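Local coordinates for protein probable polyketide synthase 1 (Dictyostelium discoideum, PDB 2H84) that probably builds polyketides, giving only acylpyrones in vitro, with this C-terminal type III polyketide synthase domain extending and cyclising acyl chains as a thiolase-fold homodimer, at residues S58-H64 / Y326-G330; V16-G20 / K108-G112; D198-A202 / N254-D258. One frame throughout, in Å; residues are numbered along the deposited sequence.

Interaction 2 is the buried one, where the end of a long helix meets a strand of the central mixed sheet. Interactions 1 and 3 are only partly buried. Both join the N-terminal chalcone synthase family region to the C-terminal one, and both involve helix 197-205: it supplies a segment of interaction 3, and its Ile205 touches Ile60 and Tyr326 of interaction 1; the nearest atoms of interactions 1 and 3 are about 5 Å apart. Interactions 2 and 3 sit on opposite sides of the chain's centre, about 35 Å apart between centres. The chemistry follows the place: interaction 1 uses the carbonyls of a helix end and a loop, whereas interactions 2 and 3 each rest on one aspartate taking a strand N-H, beside apolar packing.

Interaction 1. Residues S58-H64 / Y326-G330; sequences SQIKTRH and YHAYG
Tyr326 holds CG anti to its own backbone N (chi1 176°), which carries the phenol along the segment 58-64 until OH donates to Ser58 O at 2.8 Å. The next residue, His327, turns its ring with CG anti to the carbonyl carbon (chi1 -70°), which brings ND1 to Gln59 O at 2.8 Å, close to the ring plane. Two successive loop carbonyls thus find side-chain donors. Ile60 brings CG1 within 3.4 Å of Tyr326 CZ, the two side chains crossing at about a right angle; its branched apolar chain packs on the ring beside these polar bonds. The last helix carbonyls act as acceptors in turn: His327 O takes both Lys61 N at 2.7 Å and Thr62 N at 3.1 Å, and Thr62 OG1 donates to Ala328 O at 3.0 Å from above the carbonyl plane. Farther on, the rings of His64 and Tyr329 touch rim to rim, their planes at 28°. Gly330 leaves helical angles with positive phi, which suits glycine; this residue is about 11 Å from the side chain of Cys157, the predicted active-site residue. Around this helix terminus of the thiolase fold, strand 62-63 pairs with strand 28-29, Tyr326 rests on Leu305 of helix 302-311, and Ile60 and Tyr326 touch Ile205 of helix 197-205, while Arg63 reaches the carbonyls of Ser203 and Phe206.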
loop_
_atom_site.group_PDB
_atom_site.type_symbol
_atom_site.label_atom_id
_atom_site.label_comp_id
_atom_site.label_asym_id
_atom_site.label_seq_id
_atom_site.Cartn_x
_atom_site.Cartn_y
_atom_site.Cartn_z
ATOM N N SER A 58 19.714 -22.698 -12.192
ATOM C CA SER A 58 18.527 -22.051 -11.629
ATOM C C SER A 58 17.406 -23.034 -11.311
ATOM O O SER A 58 16.565 -22.763 -10.452
ATOM C CB SER A 58 17.988 -20.989 -12.596
ATOM O OG SER A 58 17.370 -21.581 -13.722
ATOM N N GLN A 59 17.391 -24.160 -12.019
ATOM C CA GLN A 59 16.365 -25.186 -11.831
ATOM C C GLN A 59 14.963 -24.744 -12.236
ATOM O O GLN A 59 13.980 -25.317 -11.774
ATOM C CB GLN A 59 16.324 -25.648 -10.381
ATOM C CG GLN A 59 17.446 -26.579 -9.995
ATOM C CD GLN A 59 17.489 -26.829 -8.504
ATOM O OE1 GLN A 59 16.482 -27.186 -7.897
ATOM N NE2 GLN A 59 18.660 -26.639 -7.901
ATOM N N ILE A 60 14.868 -23.722 -13.080
ATOM C CA ILE A 60 13.573 -23.251 -13.543
ATOM C C ILE A 60 13.397 -23.750 -14.966
ATOM O O ILE A 60 14.311 -23.644 -15.783
ATOM C CB ILE A 60 13.489 -21.719 -13.520
ATOM C CG1 ILE A 60 13.540 -21.233 -12.071
ATOM C CG2 ILE A 60 12.217 -21.257 -14.208
ATOM C CD1 ILE A 60 13.447 -19.740 -11.911
ATOM N N LYS A 61 12.225 -24.304 -15.260
ATOM C CA LYS A 61 11.952 -24.845 -16.584
ATOM C C LYS A 61 11.303 -23.832 -17.508
ATOM O O LYS A 61 11.673 -23.731 -18.674
ATOM C CB LYS A 61 11.063 -26.081 -16.463
ATOM C CG LYS A 61 11.289 -27.103 -17.560
ATOM C CD LYS A 61 10.819 -28.486 -17.130
ATOM C CE LYS A 61 11.351 -29.536 -18.086
ATOM N NZ LYS A 61 10.800 -30.880 -17.840
ATOM N N THR A 62 10.335 -23.084 -16.982
ATOM C CA THR A 62 9.627 -22.064 -17.756
ATOM C C THR A 62 9.226 -20.851 -16.919
ATOM O O THR A 62 9.160 -20.912 -15.689
ATOM C CB THR A 62 8.327 -22.616 -18.394
ATOM O OG1 THR A 62 7.532 -23.253 -17.383
ATOM C CG2 THR A 62 8.638 -23.604 -19.492
ATOM N N ARG A 63 8.956 -19.751 -17.618
ATOM C CA ARG A 63 8.529 -18.497 -17.011
ATOM C C ARG A 63 7.628 -17.766 -17.999
ATOM O O ARG A 63 7.758 -17.938 -19.214
ATOM C CB ARG A 63 9.730 -17.604 -16.681
ATOM C CG ARG A 63 10.435 -17.935 -15.384
ATOM C CD ARG A 63 11.490 -16.894 -15.068
ATOM N NE ARG A 63 12.598 -16.925 -16.021
ATOM C CZ ARG A 63 13.416 -15.901 -16.253
ATOM N NH1 ARG A 63 13.254 -14.756 -15.606
ATOM N NH2 ARG A 63 14.399 -16.020 -17.126
ATOM N N HIS A 64 6.702 -16.968 -17.472
ATOM C CA HIS A 64 5.802 -16.174 -18.304
ATOM C C HIS A 64 6.277 -14.728 -18.177
ATOM O O HIS A 64 6.446 -14.212 -17.070
ATOM C CB HIS A 64 4.365 -16.332 -17.817
ATOM C CG HIS A 64 3.826 -17.713 -18.003
ATOM N ND1 HIS A 64 3.055 -18.072 -19.089
ATOM C CD2 HIS A 64 3.983 -18.837 -17.265
ATOM C CE1 HIS A 64 2.761 -19.357 -19.010
ATOM N NE2 HIS A 64 3.313 -19.845 -17.914
ATOM N N TYR A 326 7.481 -23.334 -8.744
ATOM C CA TYR A 326 8.767 -22.717 -9.032
ATOM C C TYR A 326 9.353 -23.180 -10.364
ATOM O O TYR A 326 9.899 -22.369 -11.112
ATOM C CB TYR A 326 9.758 -22.976 -7.885
ATOM C CG TYR A 326 11.160 -22.442 -8.139
ATOM C CD1 TYR A 326 12.198 -23.302 -8.513
ATOM C CD2 TYR A 326 11.437 -21.071 -8.048
ATOM C CE1 TYR A 326 13.480 -22.816 -8.795
ATOM C CE2 TYR A 326 12.718 -20.566 -8.329
ATOM C CZ TYR A 326 13.737 -21.446 -8.703
ATOM O OH TYR A 326 14.996 -20.959 -8.985
ATOM N N HIS A 327 9.230 -24.469 -10.676
ATOM C CA HIS A 327 9.780 -24.985 -11.930
ATOM C C HIS A 327 9.108 -24.402 -13.162
ATOM O O HIS A 327 9.768 -24.154 -14.172
ATOM C CB HIS A 327 9.670 -26.512 -12.004
ATOM C CG HIS A 327 10.577 -27.233 -11.056
ATOM N ND1 HIS A 327 11.865 -26.822 -10.797
ATOM C CD2 HIS A 327 10.387 -28.359 -10.327
ATOM C CE1 HIS A 327 12.431 -27.663 -9.947
ATOM N NE2 HIS A 327 11.555 -28.603 -9.648
ATOM N N ALA A 328 7.799 -24.171 -13.067
ATOM C CA ALA A 328 7.011 -23.663 -14.187
ATOM C C ALA A 328 6.721 -22.161 -14.240
ATOM O O ALA A 328 6.194 -21.672 -15.240
ATOM C CB ALA A 328 5.704 -24.429 -14.250
ATOM N N TYR A 329 7.051 -21.426 -13.184
ATOM C CA TYR A 329 6.777 -19.992 -13.167
ATOM C C TYR A 329 7.924 -19.145 -12.641
ATOM O O TYR A 329 8.041 -17.963 -12.988
ATOM C CB TYR A 329 5.542 -19.701 -12.311
ATOM C CG TYR A 329 4.273 -20.335 -12.814
ATOM C CD1 TYR A 329 3.629 -19.840 -13.943
ATOM C CD2 TYR A 329 3.724 -21.443 -12.170
ATOM C CE1 TYR A 329 2.472 -20.431 -14.417
ATOM C CE2 TYR A 329 2.569 -22.043 -12.637
ATOM C CZ TYR A 329 1.946 -21.535 -13.762
ATOM O OH TYR A 329 0.807 -22.137 -14.243
ATOM N N GLY A 330 8.756 -19.740 -11.793
ATOM C CA GLY A 330 9.857 -19.002 -11.209
ATOM C C GLY A 330 9.368 -18.145 -10.055
ATOM O O GLY A 330 8.446 -18.530 -9.330
#

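Interaction 2. Residues V16-G20 / K108-G112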
loop_
_atom_site.group_PDB
_atom_site.type_symbol
_atom_site.label_atom_id
_atom_site.label_comp_id
_atom_site.label_asym_id
_atom_site.label_seq_id
_atom_site.Cartn_x
_atom_site.Cartn_y
_atom_site.Cartn_z
ATOM N N VAL A 16 -10.219 -19.393 2.913
ATOM C CA VAL A 16 -9.936 -18.986 1.542
ATOM C C VAL A 16 -11.045 -19.683 0.760
ATOM O O VAL A 16 -11.053 -20.914 0.680
ATOM C CB VAL A 16 -8.587 -19.543 1.077
ATOM C CG1 VAL A 16 -8.322 -19.188 -0.242
ATOM C CG2 VAL A 16 -7.527 -18.969 1.791
ATOM N N LEU A 17 -11.965 -18.914 0.186
ATOM C CA LEU A 17 -13.103 -19.478 -0.541
ATOM C C LEU A 17 -12.960 -19.649 -2.061
ATOM O O LEU A 17 -13.862 -20.177 -2.721
ATOM C CB LEU A 17 -14.345 -18.641 -0.230
ATOM C CG LEU A 17 -14.624 -18.438 1.261
ATOM C CD1 LEU A 17 -15.761 -17.458 1.439
ATOM C CD2 LEU A 17 -14.954 -19.765 1.906
ATOM N N GLY A 18 -11.836 -19.210 -2.611
ATOM C CA GLY A 18 -11.625 -19.354 -4.040
ATOM C C GLY A 18 -10.309 -18.748 -4.480
ATOM O O GLY A 18 -9.844 -17.783 -3.880
ATOM N N ILE A 19 -9.704 -19.311 -5.522
ATOM C CA ILE A 19 -8.434 -18.803 -6.030
ATOM C C ILE A 19 -8.400 -18.823 -7.552
ATOM O O ILE A 19 -8.991 -19.689 -8.194
ATOM C CB ILE A 19 -7.255 -19.647 -5.561
ATOM C CG1 ILE A 19 -7.348 -19.898 -4.057
ATOM C CG2 ILE A 19 -5.957 -18.945 -5.913
ATOM C CD1 ILE A 19 -6.389 -20.968 -3.575
ATOM N N GLY A 20 -7.690 -17.870 -8.132
ATOM C CA GLY A 20 -7.589 -17.824 -9.574
ATOM C C GLY A 20 -6.272 -17.190 -9.943
ATOM O O GLY A 20 -5.804 -16.274 -9.262
ATOM N N LYS A 108 -15.255 -16.798 -10.084
ATOM C CA LYS A 108 -16.036 -17.956 -10.467
ATOM C C LYS A 108 -15.656 -19.136 -9.577
ATOM O O LYS A 108 -16.505 -19.923 -9.159
ATOM C CB LYS A 108 -15.793 -18.283 -11.937
ATOM C CG LYS A 108 -15.333 -19.691 -12.204
ATOM C CD LYS A 108 -15.296 -19.906 -13.681
ATOM C CE LYS A 108 -16.058 -21.131 -14.107
ATOM N NZ LYS A 108 -15.388 -22.396 -13.800
ATOM N N ASP A 109 -14.375 -19.262 -9.269
ATOM C CA ASP A 109 -13.957 -20.360 -8.412
ATOM C C ASP A 109 -14.637 -20.236 -7.047
ATOM O O ASP A 109 -14.985 -21.241 -6.419
ATOM C CB ASP A 109 -12.441 -20.367 -8.223
ATOM C CG ASP A 109 -11.932 -21.712 -7.743
ATOM O OD1 ASP A 109 -11.063 -21.744 -6.844
ATOM O OD2 ASP A 109 -12.409 -22.743 -8.270
ATOM N N TRP A 110 -14.815 -18.996 -6.595
ATOM C CA TRP A 110 -15.461 -18.718 -5.317
ATOM C C TRP A 110 -16.901 -19.201 -5.380
ATOM O O TRP A 110 -17.387 -19.849 -4.457
ATOM C CB TRP A 110 -15.416 -17.212 -5.028
ATOM C CG TRP A 110 -16.408 -16.735 -4.009
ATOM C CD1 TRP A 110 -16.689 -17.303 -2.796
ATOM C CD2 TRP A 110 -17.188 -15.537 -4.077
ATOM N NE1 TRP A 110 -17.589 -16.530 -2.103
ATOM C CE2 TRP A 110 -17.913 -15.440 -2.867
ATOM C CE3 TRP A 110 -17.347 -14.537 -5.042
ATOM C CZ2 TRP A 110 -18.777 -14.374 -2.598
ATOM C CZ3 TRP A 110 -18.206 -13.480 -4.775
ATOM C CH2 TRP A 110 -18.911 -13.408 -3.564
ATOM N N GLY A 111 -17.570 -18.886 -6.483
ATOM C CA GLY A 111 -18.945 -19.301 -6.655
ATOM C C GLY A 111 -19.977 -18.243 -6.315
ATOM O O GLY A 111 -21.026 -18.168 -6.958
ATOM N N GLY A 112 -19.685 -17.419 -5.314
ATOM C CA GLY A 112 -20.622 -16.390 -4.903
ATOM C C GLY A 112 -20.998 -15.373 -5.963
ATOM O O GLY A 112 -20.526 -15.432 -7.099
#
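Ile19 N donates to Asp109 OD1 at 3.1 Å, tying strand 15-22 of the thiolase-fold sheet to the last turn of helix 84-110 just beyond a classic beta bulge, in which Leu17 and Gly18 both face Ile214. The bond is almost straight, 178° at the hydrogen, and uses the anti lone pair of OD1, the one directed away from the other carboxylate oxygen. Asp109 can present it because CG stands anti to the backbone N (chi1 -161°). Beside it the backbones come close: Gly18 CA lies 4.1 Å from Trp110 CA, so near an approach that a glycine probably suits it. Leu17 O faces Trp110 CA in a nearly linear CA-H...O contact of 3.4 Å, and Leu17 CB packs 3.7 Å from Trp110 CD1, apolar carbon against the pyrrole part of the indole.

The second shell fixes these groups. Arg345, at the end of helix 335-345, makes a salt bridge from NH1 to Asp109 OD1 and bonds through NH2 to Ile19 O, so one guanidinium serves two neighbouring acceptors and would probably help keep the aspartate ionised. Glu223 OE2 accepts from Trp110 NE1, which probably limits the rotation of the indole, and Ile117 adds apolar contact. Gly111, with positive phi, ends the helix and folds the chain back, so that Gly112 CA sits over the centre of the indole, 3.4 Å above its plane.

Interaction 3. Residues D198-A202 / N254-D258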
loop_
_atom_site.group_PDB
_atom_site.type_symbol
_atom_site.label_atom_id
_atom_site.label_comp_id
_atom_site.label_asym_id
_atom_site.label_seq_id
_atom_site.Cartn_x
_atom_site.Cartn_y
_atom_site.Cartn_z
ATOM N N ASP A 198 23.825 -10.481 -8.607
ATOM C CA ASP A 198 22.396 -10.384 -8.315
ATOM C C ASP A 198 21.593 -9.944 -9.530
ATOM O O ASP A 198 20.419 -10.295 -9.670
ATOM C CB ASP A 198 22.146 -9.441 -7.124
ATOM C CG ASP A 198 22.634 -8.021 -7.375
ATOM O OD1 ASP A 198 23.503 -7.818 -8.247
ATOM O OD2 ASP A 198 22.143 -7.108 -6.682
ATOM N N GLN A 199 22.228 -9.173 -10.410
ATOM C CA GLN A 199 21.567 -8.704 -11.625
ATOM C C GLN A 199 21.310 -9.898 -12.549
ATOM O O GLN A 199 20.202 -10.064 -13.072
ATOM C CB GLN A 199 22.436 -7.656 -12.326
ATOM C CG GLN A 199 21.701 -6.363 -12.600
ATOM C CD GLN A 199 21.099 -5.737 -11.355
ATOM O OE1 GLN A 199 20.161 -4.952 -11.447
ATOM N NE2 GLN A 199 21.641 -6.068 -10.190
ATOM N N MET A 200 22.338 -10.732 -12.732
ATOM C CA MET A 200 22.246 -11.934 -13.559
ATOM C C MET A 200 21.205 -12.894 -12.971
ATOM O O MET A 200 20.349 -13.411 -13.691
ATOM C CB MET A 200 23.608 -12.636 -13.631
ATOM C CG MET A 200 24.746 -11.730 -14.072
ATOM S SD MET A 200 26.266 -12.596 -14.566
ATOM C CE MET A 200 27.110 -12.736 -13.036
ATOM N N VAL A 201 21.284 -13.123 -11.662
ATOM C CA VAL A 201 20.352 -14.011 -10.967
ATOM C C VAL A 201 18.912 -13.561 -11.187
ATOM O O VAL A 201 18.056 -14.337 -11.633
ATOM C CB VAL A 201 20.596 -14.034 -9.429
ATOM C CG1 VAL A 201 19.609 -14.991 -8.770
ATOM C CG2 VAL A 201 22.028 -14.435 -9.118
ATOM N N ALA A 202 18.664 -12.295 -10.864
ATOM C CA ALA A 202 17.338 -11.714 -10.987
ATOM C C ALA A 202 16.780 -11.943 -12.381
ATOM O O ALA A 202 15.592 -12.203 -12.548
ATOM C CB ALA A 202 17.393 -10.227 -10.672
ATOM N N ASN A 254 16.220 0.106 -9.357
ATOM C CA ASN A 254 17.547 -0.451 -9.084
ATOM C C ASN A 254 17.474 -1.622 -8.110
ATOM O O ASN A 254 17.253 -1.438 -6.908
ATOM C CB ASN A 254 18.485 0.618 -8.527
ATOM C CG ASN A 254 19.950 0.190 -8.570
ATOM O OD1 ASN A 254 20.265 -0.972 -8.852
ATOM N ND2 ASN A 254 20.853 1.132 -8.286
ATOM N N LEU A 255 17.669 -2.833 -8.635
ATOM C CA LEU A 255 17.631 -4.026 -7.775
ATOM C C LEU A 255 18.965 -4.383 -7.068
ATOM O O LEU A 255 20.056 -4.068 -7.556
ATOM C CB LEU A 255 17.151 -5.240 -8.569
ATOM C CG LEU A 255 17.074 -6.508 -7.731
ATOM C CD1 LEU A 255 15.668 -7.066 -7.719
ATOM C CD2 LEU A 255 18.043 -7.529 -8.288
ATOM N N GLY A 256 18.848 -5.026 -5.907
ATOM C CA GLY A 256 20.006 -5.448 -5.146
ATOM C C GLY A 256 19.652 -6.588 -4.195
ATOM O O GLY A 256 18.858 -6.422 -3.260
ATOM N N LEU A 257 20.249 -7.745 -4.457
ATOM C CA LEU A 257 20.055 -8.962 -3.689
ATOM C C LEU A 257 21.368 -9.438 -3.067
ATOM O O LEU A 257 22.276 -9.875 -3.781
ATOM C CB LEU A 257 19.525 -10.052 -4.610
ATOM C CG LEU A 257 18.046 -10.330 -4.741
ATOM C CD1 LEU A 257 17.297 -9.180 -4.614
ATOM C CD2 LEU A 257 17.729 -10.801 -6.022
ATOM N N ASP A 258 21.456 -9.383 -1.743
ATOM C CA ASP A 258 22.648 -9.785 -0.992
ATOM C C ASP A 258 22.878 -11.298 -1.035
ATOM O O ASP A 258 21.935 -12.077 -0.914
ATOM C CB ASP A 258 22.470 -9.351 0.452
ATOM C CG ASP A 258 23.749 -8.989 1.112
ATOM O OD1 ASP A 258 24.399 -8.025 0.645
ATOM O OD2 ASP A 258 24.090 -9.666 2.106
#
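A beta hairpin, strand 252-257 paired with strand 244-249, lies across the first turn of helix 197-205 beside the presumed catalytic centre of this thiolase fold: the side chain of Leu257 is about 7 Å from that of Cys157, the predicted active-site residue. Helix and strand segments run nearly perpendicular, at 99°, with 8.1 Å between their axes, so few residues of each can meet. Asp198 carries the polar part. Its CG is tucked between the backbone N and the carbonyl carbon (chi1 61°), which aims the carboxylate at the strand, where OD2 receives Leu257 N at 3.0 Å through its anti lone pair; the angle at the hydrogen is 158°. A short carboxylate side chain suits the spot, since it reaches the backbone N-H while its CB still packs 3.7 Å from Leu257 CB. Gly256 brings its CA close to the same oxygen.

The other oxygen, OD1, has weaker partners: Gln199, its chain bent at chi2, offers NE2 at 3.2 Å in a weak hydrogen bond, and a bound hexaethylene glycol, probably from the crystallisation liquor, makes another weak one, consistent with an accessible pocket here. An alanine in place of Asp198 lacks both oxygens, so Leu257 N would probably be left without this acceptor and the Gln199 amide is likely to be freer to turn.

One helical turn on, Ala202 faces the strand as well, and its small methyl lets Leu255 approach closely. The Leu255 branch that does so is CD2, 3.7 Å from Ala202 CB and 3.9 Å from Asp198 O.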